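Local structure of glutaminase 1 (Escherichia coli, 1U60) at residues T72-L77 against P232-E237; A91-L96 against M238-L243; V254-K259 against A268-V273. The protein catalyses the hydrolysis of L-glutamine to L-glutamate and ammonium, as a homotetrameric enzyme of the glutaminase family. All blocks are in the same frame, centred on the assembly; numbering follows the deposited sequence.

Contact 1 of 3, residues T72-L77 against P232-E237; sequences TLALAL and PYILAE
Leu73 and Leu77, one turn apart on helix 68-80, face Tyr233, Ile234 and Glu237 of helix 231-241. The two segments run roughly antiparallel, at 142°, with axes 10.1 Å apart at their closest.

The aliphatic contacts centre on Ile234. Its CG1 lies beside the backbone N (chi1 -62°) and the chain then extends (chi2 164°), which brings CD1 across to the methyl of Ala74, 3.7 Å from its CB. Alanine suits this point because its short side chain leaves room for the isoleucine tip. Leu77 presses CD1 against Ile234 CG1 at 3.4 Å, tighter than ordinary van der Waals contact, and the same methyl touches the CB of Tyr233 at 4.0 Å. Tyr233 therefore meets this helix through its stem, while its ring meets Tyr252 of the second subunit.

A second kind of contact joins a leucine to the aliphatic part of an acid. Leu73 CD2 rests 3.8 Å from Glu237 CG, the two side chains crossing at about a right angle. Glu237 thus meets the leucine with its CB and CG methylenes, and its side chain also packs on Ala91 and Pro114.

No hydrogen bond spans the pair. The helices are thus held together by shape and exclusion of water, and even the buried glutamate contributes methylene carbons here, a chemistry suited to the interior of the helical part of the fold.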
loop_
_atom_site.group_PDB
_atom_site.type_symbol
_atom_site.label_atom_id
_atom_site.label_comp_id
_atom_site.label_asym_id
_atom_site.label_seq_id
_atom_site.Cartn_x
_atom_site.Cartn_y
_atom_site.Cartn_z
ATOM N N THR A 72 -2.111 -17.683 7.835
ATOM C CA THR A 72 -2.306 -17.583 9.270
ATOM C C THR A 72 -2.993 -16.272 9.611
ATOM O O THR A 72 -3.806 -16.190 10.591
ATOM C CB THR A 72 -0.930 -17.760 9.949
ATOM O OG1 THR A 72 -0.566 -19.166 9.843
ATOM C CG2 THR A 72 -0.973 -17.391 11.444
ATOM N N LEU A 73 -2.675 -15.216 8.852
ATOM C CA LEU A 73 -3.388 -13.963 9.006
ATOM C C LEU A 73 -4.884 -14.207 8.790
ATOM O O LEU A 73 -5.741 -13.665 9.501
ATOM C CB LEU A 73 -2.860 -12.922 8.017
ATOM C CG LEU A 73 -3.634 -11.622 7.904
ATOM C CD1 LEU A 73 -3.764 -11.000 9.334
ATOM C CD2 LEU A 73 -3.031 -10.639 6.915
ATOM N N ALA A 74 -5.208 -14.933 7.723
ATOM C CA ALA A 74 -6.622 -15.183 7.405
ATOM C C ALA A 74 -7.300 -15.882 8.597
ATOM O O ALA A 74 -8.387 -15.491 9.042
ATOM C CB ALA A 74 -6.733 -15.967 6.179
ATOM N N LEU A 75 -6.615 -16.870 9.183
ATOM C CA LEU A 75 -7.162 -17.553 10.351
ATOM C C LEU A 75 -7.309 -16.636 11.561
ATOM O O LEU A 75 -8.309 -16.690 12.286
ATOM C CB LEU A 75 -6.312 -18.794 10.675
ATOM C CG LEU A 75 -6.856 -19.660 11.783
ATOM C CD1 LEU A 75 -8.307 -20.078 11.537
ATOM C CD2 LEU A 75 -5.950 -20.836 11.928
ATOM N N ALA A 76 -6.322 -15.770 11.791
ATOM C CA ALA A 76 -6.386 -14.877 12.954
ATOM C C ALA A 76 -7.580 -13.959 12.808
ATOM O O ALA A 76 -8.287 -13.663 13.778
ATOM C CB ALA A 76 -5.154 -14.062 13.073
ATOM N N LEU A 77 -7.838 -13.491 11.592
ATOM C CA LEU A 77 -8.998 -12.638 11.367
ATOM C C LEU A 77 -10.311 -13.365 11.650
ATOM O O LEU A 77 -11.232 -12.800 12.264
ATOM C CB LEU A 77 -8.993 -12.029 9.958
ATOM C CG LEU A 77 -7.948 -10.945 9.627
ATOM C CD1 LEU A 77 -7.794 -10.822 8.139
ATOM C CD2 LEU A 77 -8.337 -9.614 10.265
ATOM N N PRO A 232 -10.819 -8.065 2.481
ATOM C CA PRO A 232 -10.123 -6.799 2.173
ATOM C C PRO A 232 -8.990 -6.465 3.153
ATOM O O PRO A 232 -8.036 -5.795 2.762
ATOM C CB PRO A 232 -11.250 -5.756 2.208
ATOM C CG PRO A 232 -12.415 -6.530 1.841
ATOM C CD PRO A 232 -12.281 -7.861 2.595
ATOM N N TYR A 233 -9.078 -6.923 4.412
ATOM C CA TYR A 233 -8.021 -6.664 5.389
ATOM C C TYR A 233 -6.771 -7.437 4.999
ATOM O O TYR A 233 -5.652 -6.967 5.142
ATOM C CB TYR A 233 -8.462 -7.119 6.770
ATOM C CG TYR A 233 -9.657 -6.346 7.305
ATOM C CD1 TYR A 233 -9.531 -5.006 7.701
ATOM C CD2 TYR A 233 -10.903 -6.960 7.425
ATOM C CE1 TYR A 233 -10.612 -4.316 8.175
ATOM C CE2 TYR A 233 -11.978 -6.280 7.918
ATOM C CZ TYR A 233 -11.840 -4.952 8.272
ATOM O OH TYR A 233 -12.913 -4.284 8.782
ATOM N N ILE A 234 -6.993 -8.662 4.550
ATOM C CA ILE A 234 -5.855 -9.529 4.112
ATOM C C ILE A 234 -5.141 -8.901 2.918
ATOM O O ILE A 234 -3.910 -8.796 2.872
ATOM C CB ILE A 234 -6.301 -10.899 3.736
ATOM C CG1 ILE A 234 -6.917 -11.599 4.924
ATOM C CG2 ILE A 234 -5.139 -11.696 3.166
ATOM C CD1 ILE A 234 -7.711 -12.808 4.517
ATOM N N LEU A 235 -5.913 -8.481 1.948
ATOM C CA LEU A 235 -5.367 -7.848 0.751
ATOM C C LEU A 235 -4.689 -6.508 1.012
ATOM O O LEU A 235 -3.675 -6.206 0.377
ATOM C CB LEU A 235 -6.483 -7.685 -0.299
ATOM C CG LEU A 235 -7.144 -8.991 -0.805
ATOM C CD1 LEU A 235 -8.098 -8.733 -1.904
ATOM C CD2 LEU A 235 -6.099 -10.053 -1.250
ATOM N N ALA A 236 -5.219 -5.725 1.953
ATOM C CA ALA A 236 -4.594 -4.472 2.333
ATOM C C ALA A 236 -3.218 -4.744 2.922
ATOM O O ALA A 236 -2.226 -4.085 2.547
ATOM C CB ALA A 236 -5.432 -3.719 3.334
ATOM N N GLU A 237 -3.137 -5.725 3.810
ATOM C CA GLU A 237 -1.854 -6.070 4.415
ATOM C C GLU A 237 -0.850 -6.504 3.340
ATOM O O GLU A 237 0.335 -6.087 3.395
ATOM C CB GLU A 237 -2.019 -7.173 5.466
ATOM C CG GLU A 237 -2.857 -6.798 6.733
ATOM C CD GLU A 237 -2.178 -6.033 7.829
ATOM O OE1 GLU A 237 -1.116 -5.373 7.599
ATOM O OE2 GLU A 237 -2.751 -6.070 8.990
#

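Contact 2 of 3, residues A91-L96 against M238-L243; sequences ADPTGL and MMMEGL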
loop_
_atom_site.group_PDB
_atom_site.type_symbol
_atom_site.label_atom_id
_atom_site.label_comp_id
_atom_site.label_asym_id
_atom_site.label_seq_id
_atom_site.Cartn_x
_atom_site.Cartn_y
_atom_site.Cartn_z
ATOM N N ALA A 91 -1.185 -2.983 11.023
ATOM C CA ALA A 91 -1.544 -2.901 9.621
ATOM C C ALA A 91 -0.556 -2.022 8.807
ATOM O O ALA A 91 -0.867 -1.658 7.696
ATOM C CB ALA A 91 -2.970 -2.328 9.521
ATOM N N ASP A 92 0.641 -1.732 9.335
ATOM C CA ASP A 92 1.535 -0.753 8.682
ATOM C C ASP A 92 2.847 -1.364 8.184
ATOM O O ASP A 92 3.368 -2.277 8.829
ATOM C CB ASP A 92 1.862 0.401 9.630
ATOM C CG ASP A 92 0.666 1.232 9.945
ATOM O OD1 ASP A 92 -0.054 1.618 8.971
ATOM O OD2 ASP A 92 0.352 1.510 11.124
ATOM N N PRO A 93 3.351 -0.894 7.035
ATOM C CA PRO A 93 4.670 -1.320 6.549
ATOM C C PRO A 93 5.787 -0.792 7.469
ATOM O O PRO A 93 5.637 0.248 8.144
ATOM C CB PRO A 93 4.728 -0.744 5.148
ATOM C CG PRO A 93 3.948 0.481 5.233
ATOM C CD PRO A 93 2.739 0.063 6.107
ATOM N N THR A 94 6.860 -1.579 7.581
ATOM C CA THR A 94 7.989 -1.203 8.432
ATOM C C THR A 94 9.083 -0.363 7.804
ATOM O O THR A 94 9.870 0.216 8.532
ATOM C CB THR A 94 8.665 -2.404 8.987
ATOM O OG1 THR A 94 9.181 -3.174 7.904
ATOM C CG2 THR A 94 7.662 -3.274 9.724
ATOM N N GLY A 95 9.132 -0.315 6.476
ATOM C CA GLY A 95 10.217 0.319 5.734
ATOM C C GLY A 95 11.545 -0.427 5.778
ATOM O O GLY A 95 12.579 0.100 5.341
ATOM N N LEU A 96 11.530 -1.647 6.325
ATOM C CA LEU A 96 12.775 -2.363 6.679
ATOM C C LEU A 96 12.680 -3.877 6.341
ATOM O O LEU A 96 11.603 -4.385 6.076
ATOM C CB LEU A 96 13.049 -2.203 8.191
ATOM C CG LEU A 96 13.454 -0.775 8.662
ATOM C CD1 LEU A 96 13.397 -0.620 10.184
ATOM C CD2 LEU A 96 14.804 -0.382 8.151
ATOM N N MET A 238 -1.310 -7.309 2.385
ATOM C CA MET A 238 -0.479 -7.735 1.270
ATOM C C MET A 238 -0.005 -6.510 0.456
ATOM O O MET A 238 1.179 -6.435 0.110
ATOM C CB MET A 238 -1.226 -8.705 0.367
ATOM C CG MET A 238 -1.381 -10.120 1.004
ATOM S SD MET A 238 -2.590 -11.154 0.158
ATOM C CE MET A 238 -1.783 -11.424 -1.421
ATOM N N MET A 239 -0.890 -5.565 0.147
ATOM C CA MET A 239 -0.475 -4.414 -0.661
ATOM C C MET A 239 0.632 -3.674 0.076
ATOM O O MET A 239 1.533 -3.151 -0.567
ATOM C CB MET A 239 -1.644 -3.462 -0.934
ATOM C CG MET A 239 -1.342 -2.328 -1.949
ATOM S SD MET A 239 -1.138 -2.790 -3.593
ATOM C CE MET A 239 -2.549 -3.476 -3.962
ATOM N N MET A 240 0.565 -3.600 1.407
ATOM C CA MET A 240 1.517 -2.760 2.109
ATOM C C MET A 240 2.896 -3.408 2.296
ATOM O O MET A 240 3.900 -2.728 2.339
ATOM C CB MET A 240 0.952 -2.319 3.448
ATOM C CG MET A 240 -0.381 -1.599 3.366
ATOM S SD MET A 240 -0.504 -0.141 2.344
ATOM C CE MET A 240 0.827 0.898 3.106
ATOM N N GLU A 241 2.951 -4.721 2.385
ATOM C CA GLU A 241 4.174 -5.401 2.842
ATOM C C GLU A 241 4.476 -6.767 2.208
ATOM O O GLU A 241 5.498 -7.358 2.518
ATOM C CB GLU A 241 4.033 -5.580 4.367
ATOM C CG GLU A 241 5.222 -6.057 5.144
ATOM C CD GLU A 241 6.405 -5.094 5.079
ATOM O OE1 GLU A 241 6.257 -3.929 5.528
ATOM O OE2 GLU A 241 7.498 -5.514 4.647
ATOM N N GLY A 242 3.613 -7.265 1.324
ATOM C CA GLY A 242 3.700 -8.641 0.842
ATOM C C GLY A 242 4.962 -8.998 0.065
ATOM O O GLY A 242 5.325 -10.159 -0.019
ATOM N N LEU A 243 5.585 -7.993 -0.558
ATOM C CA LEU A 243 6.895 -8.171 -1.226
ATOM C C LEU A 243 8.025 -7.455 -0.479
ATOM O O LEU A 243 9.031 -7.033 -1.096
ATOM C CB LEU A 243 6.823 -7.749 -2.695
ATOM C CG LEU A 243 6.292 -8.890 -3.572
ATOM C CD1 LEU A 243 4.758 -8.967 -3.548
ATOM C CD2 LEU A 243 6.760 -8.745 -4.967
HETATM O O HOH W 1 9.456 -3.893 4.311
#
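Thr94 gives its backbone N-H to the carboxylate of Glu241, near the C-terminal end of helix 231-241, and does so from within an ST turn. The bond from Thr94 N to Glu241 OE1 is 3.2 Å long, with 156° at the hydrogen, and meets the oxygen nearly along its C-O axis. Pro93 lies alongside: its CA is also 3.2 Å from Glu241 OE1, while its CB reaches the backbone oxygen of Met240 at 3.5 Å. A proline fits here, presenting compact aliphatic carbons and no N-H of its own.

Glu241 reaches across because CG is anti to its backbone N (chi1 -171°), and a bend at chi2 follows. Behind Thr94 the turn is closed by Leu96 N, which donates to Thr94 OG1 at 3.2 Å; Gly95 between them takes a positive phi, easy for glycine. Further out, Asp92 OD1 accepts a hydrogen bond from Asp249 N of the second subunit, so the loop also belongs to the subunit interface. The side chain of Glu241 lies close to that of Tyr244, which is predicted to bind substrate. A water links the two segments through the second carboxylate oxygen, donating to Leu96 O at 2.8 Å and to Glu241 OE2 at 2.6 Å.

Contact 3 of 3, residues V254-K259 against A268-V273; sequences VGLPGK and AVVPGV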
loop_
_atom_site.group_PDB
_atom_site.type_symbol
_atom_site.label_atom_id
_atom_site.label_comp_id
_atom_site.label_asym_id
_atom_site.label_seq_id
_atom_site.Cartn_x
_atom_site.Cartn_y
_atom_site.Cartn_z
ATOM N N VAL A 254 2.576 -3.054 -10.927
ATOM C CA VAL A 254 1.564 -4.077 -11.132
ATOM C C VAL A 254 0.185 -3.676 -10.562
ATOM O O VAL A 254 -0.867 -3.925 -11.188
ATOM C CB VAL A 254 2.038 -5.392 -10.460
ATOM C CG1 VAL A 254 1.054 -6.501 -10.708
ATOM C CG2 VAL A 254 3.404 -5.824 -10.993
ATOM N N GLY A 255 0.169 -3.070 -9.366
ATOM C CA GLY A 255 -1.069 -2.611 -8.764
ATOM C C GLY A 255 -2.046 -3.704 -8.328
ATOM O O GLY A 255 -3.276 -3.531 -8.322
ATOM N N LEU A 256 -1.496 -4.836 -7.941
ATOM C CA LEU A 256 -2.303 -5.877 -7.363
ATOM C C LEU A 256 -1.677 -6.335 -6.052
ATOM O O LEU A 256 -0.452 -6.452 -5.944
ATOM C CB LEU A 256 -2.387 -7.075 -8.288
ATOM C CG LEU A 256 -3.014 -6.908 -9.666
ATOM C CD1 LEU A 256 -2.783 -8.183 -10.475
ATOM C CD2 LEU A 256 -4.477 -6.604 -9.566
ATOM N N PRO A 257 -2.510 -6.634 -5.063
ATOM C CA PRO A 257 -1.989 -7.180 -3.785
ATOM C C PRO A 257 -1.281 -8.481 -4.001
ATOM O O PRO A 257 -1.820 -9.355 -4.653
ATOM C CB PRO A 257 -3.231 -7.382 -2.921
ATOM C CG PRO A 257 -4.401 -7.126 -3.824
ATOM C CD PRO A 257 -3.978 -6.499 -5.065
ATOM N N GLY A 258 -0.092 -8.598 -3.435
ATOM C CA GLY A 258 0.754 -9.756 -3.717
ATOM C C GLY A 258 1.487 -10.249 -2.483
ATOM O O GLY A 258 1.473 -9.639 -1.411
ATOM N N LYS A 259 2.148 -11.386 -2.670
ATOM C CA LYS A 259 2.985 -11.979 -1.630
ATOM C C LYS A 259 4.052 -12.837 -2.252
ATOM O O LYS A 259 3.774 -13.614 -3.169
ATOM C CB LYS A 259 2.152 -12.825 -0.685
ATOM C CG LYS A 259 2.886 -13.396 0.518
ATOM C CD LYS A 259 3.112 -12.386 1.626
ATOM C CE LYS A 259 4.223 -12.745 2.604
ATOM N NZ LYS A 259 5.619 -12.509 2.118
ATOM N N ALA A 268 -0.449 -13.069 -6.721
ATOM C CA ALA A 268 -1.195 -11.841 -6.776
ATOM C C ALA A 268 -2.695 -12.108 -6.846
ATOM O O ALA A 268 -3.134 -13.124 -7.376
ATOM C CB ALA A 268 -0.777 -11.049 -7.956
ATOM N N VAL A 269 -3.482 -11.180 -6.322
ATOM C CA VAL A 269 -4.940 -11.325 -6.317
ATOM C C VAL A 269 -5.572 -10.213 -7.130
ATOM O O VAL A 269 -5.294 -9.050 -6.907
ATOM C CB VAL A 269 -5.464 -11.265 -4.860
ATOM C CG1 VAL A 269 -6.989 -11.407 -4.865
ATOM C CG2 VAL A 269 -4.782 -12.349 -4.061
ATOM N N VAL A 270 -6.483 -10.580 -8.039
ATOM C CA VAL A 270 -7.350 -9.642 -8.739
ATOM C C VAL A 270 -8.728 -9.721 -8.054
ATOM O O VAL A 270 -9.469 -10.698 -8.258
ATOM C CB VAL A 270 -7.460 -9.938 -10.271
ATOM C CG1 VAL A 270 -8.240 -8.835 -10.969
ATOM C CG2 VAL A 270 -6.074 -10.040 -10.899
ATOM N N PRO A 271 -9.051 -8.766 -7.185
ATOM C CA PRO A 271 -10.277 -8.856 -6.379
ATOM C C PRO A 271 -11.496 -9.042 -7.297
ATOM O O PRO A 271 -11.692 -8.309 -8.296
ATOM C CB PRO A 271 -10.316 -7.493 -5.634
ATOM C CG PRO A 271 -8.944 -7.029 -5.604
ATOM C CD PRO A 271 -8.324 -7.518 -6.907
ATOM N N GLY A 272 -12.302 -10.033 -6.967
ATOM C CA GLY A 272 -13.474 -10.387 -7.757
ATOM C C GLY A 272 -13.257 -11.233 -8.995
ATOM O O GLY A 272 -14.237 -11.627 -9.641
ATOM N N VAL A 273 -12.006 -11.547 -9.339
ATOM C CA VAL A 273 -11.735 -12.078 -10.670
ATOM C C VAL A 273 -10.893 -13.347 -10.672
ATOM O O VAL A 273 -11.323 -14.374 -11.185
ATOM C CB VAL A 273 -11.103 -11.015 -11.575
ATOM C CG1 VAL A 273 -10.842 -11.586 -13.009
ATOM C CG2 VAL A 273 -12.000 -9.771 -11.652
#
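Gly258 and Ala268 form an antiparallel non-hydrogen-bonded pair, and next to it Val269 N donates to Pro257 O at 3.0 Å.

Side chains gather on two faces. On one, Leu256 points toward the neighbouring strand; CG lies beside its backbone N (chi1 -62°), and from there CD1 reaches Val270 CG2 at 3.8 Å, while its CB is 4.3 Å from the small methyl of Ala268. Ala268 also turns its CA-H to Pro257 O, CA to O 3.3 Å. Helix 290-303 covers this face, touching Leu256 through Ala300 and Ala268 through Val296. Together the segments form the open end of the beta hairpin 258-260 and 265-270. Its first strand is, within this chain, an edge strand of the five-stranded antiparallel sheet of the beta-lactamase-like fold, beside 265-270, which in turn pairs with 274-279.

On the other face the ring of Pro257 packs loosely against Val269, CG to CB 4.4 Å, and helix 231-241 lies over both, Leu235 touching each of them. The branched valines suit the extended strand, and Gly258 leaves the close pairing uncrowded.

The end of Lys259 leads away from 268-273, and NZ is hydrogen-bonded to Tyr244 OH and Gly242 O and weakly to Ser66 OG; Ser66 and Tyr244 are predicted to bind substrate. Val269 O is buried without any polar partner: Pro257 has no N-H to offer, and instead its CD lies 3.4 Å from that oxygen, with Leu256 CD2 at 3.7 Å.

All three contacts are buried, and all come within reach of the second subunit. Contacts 1 and 2 share helix 231-241, using successive parts of it. Contact 3 lies against the same helix, where Met239 CE packs on Pro257 N and Met238 CB on Gly258 O, so the helix stands between the helical region and the sheet. Chemistry changes with place: helix against helix is wholly apolar in contact 1, helix end against loop brings a carboxylate and a water in contact 2, and strand pairing adds a backbone bond in contact 3. The lysine of contact 3 also ties it to contact 2, beside the predicted substrate site.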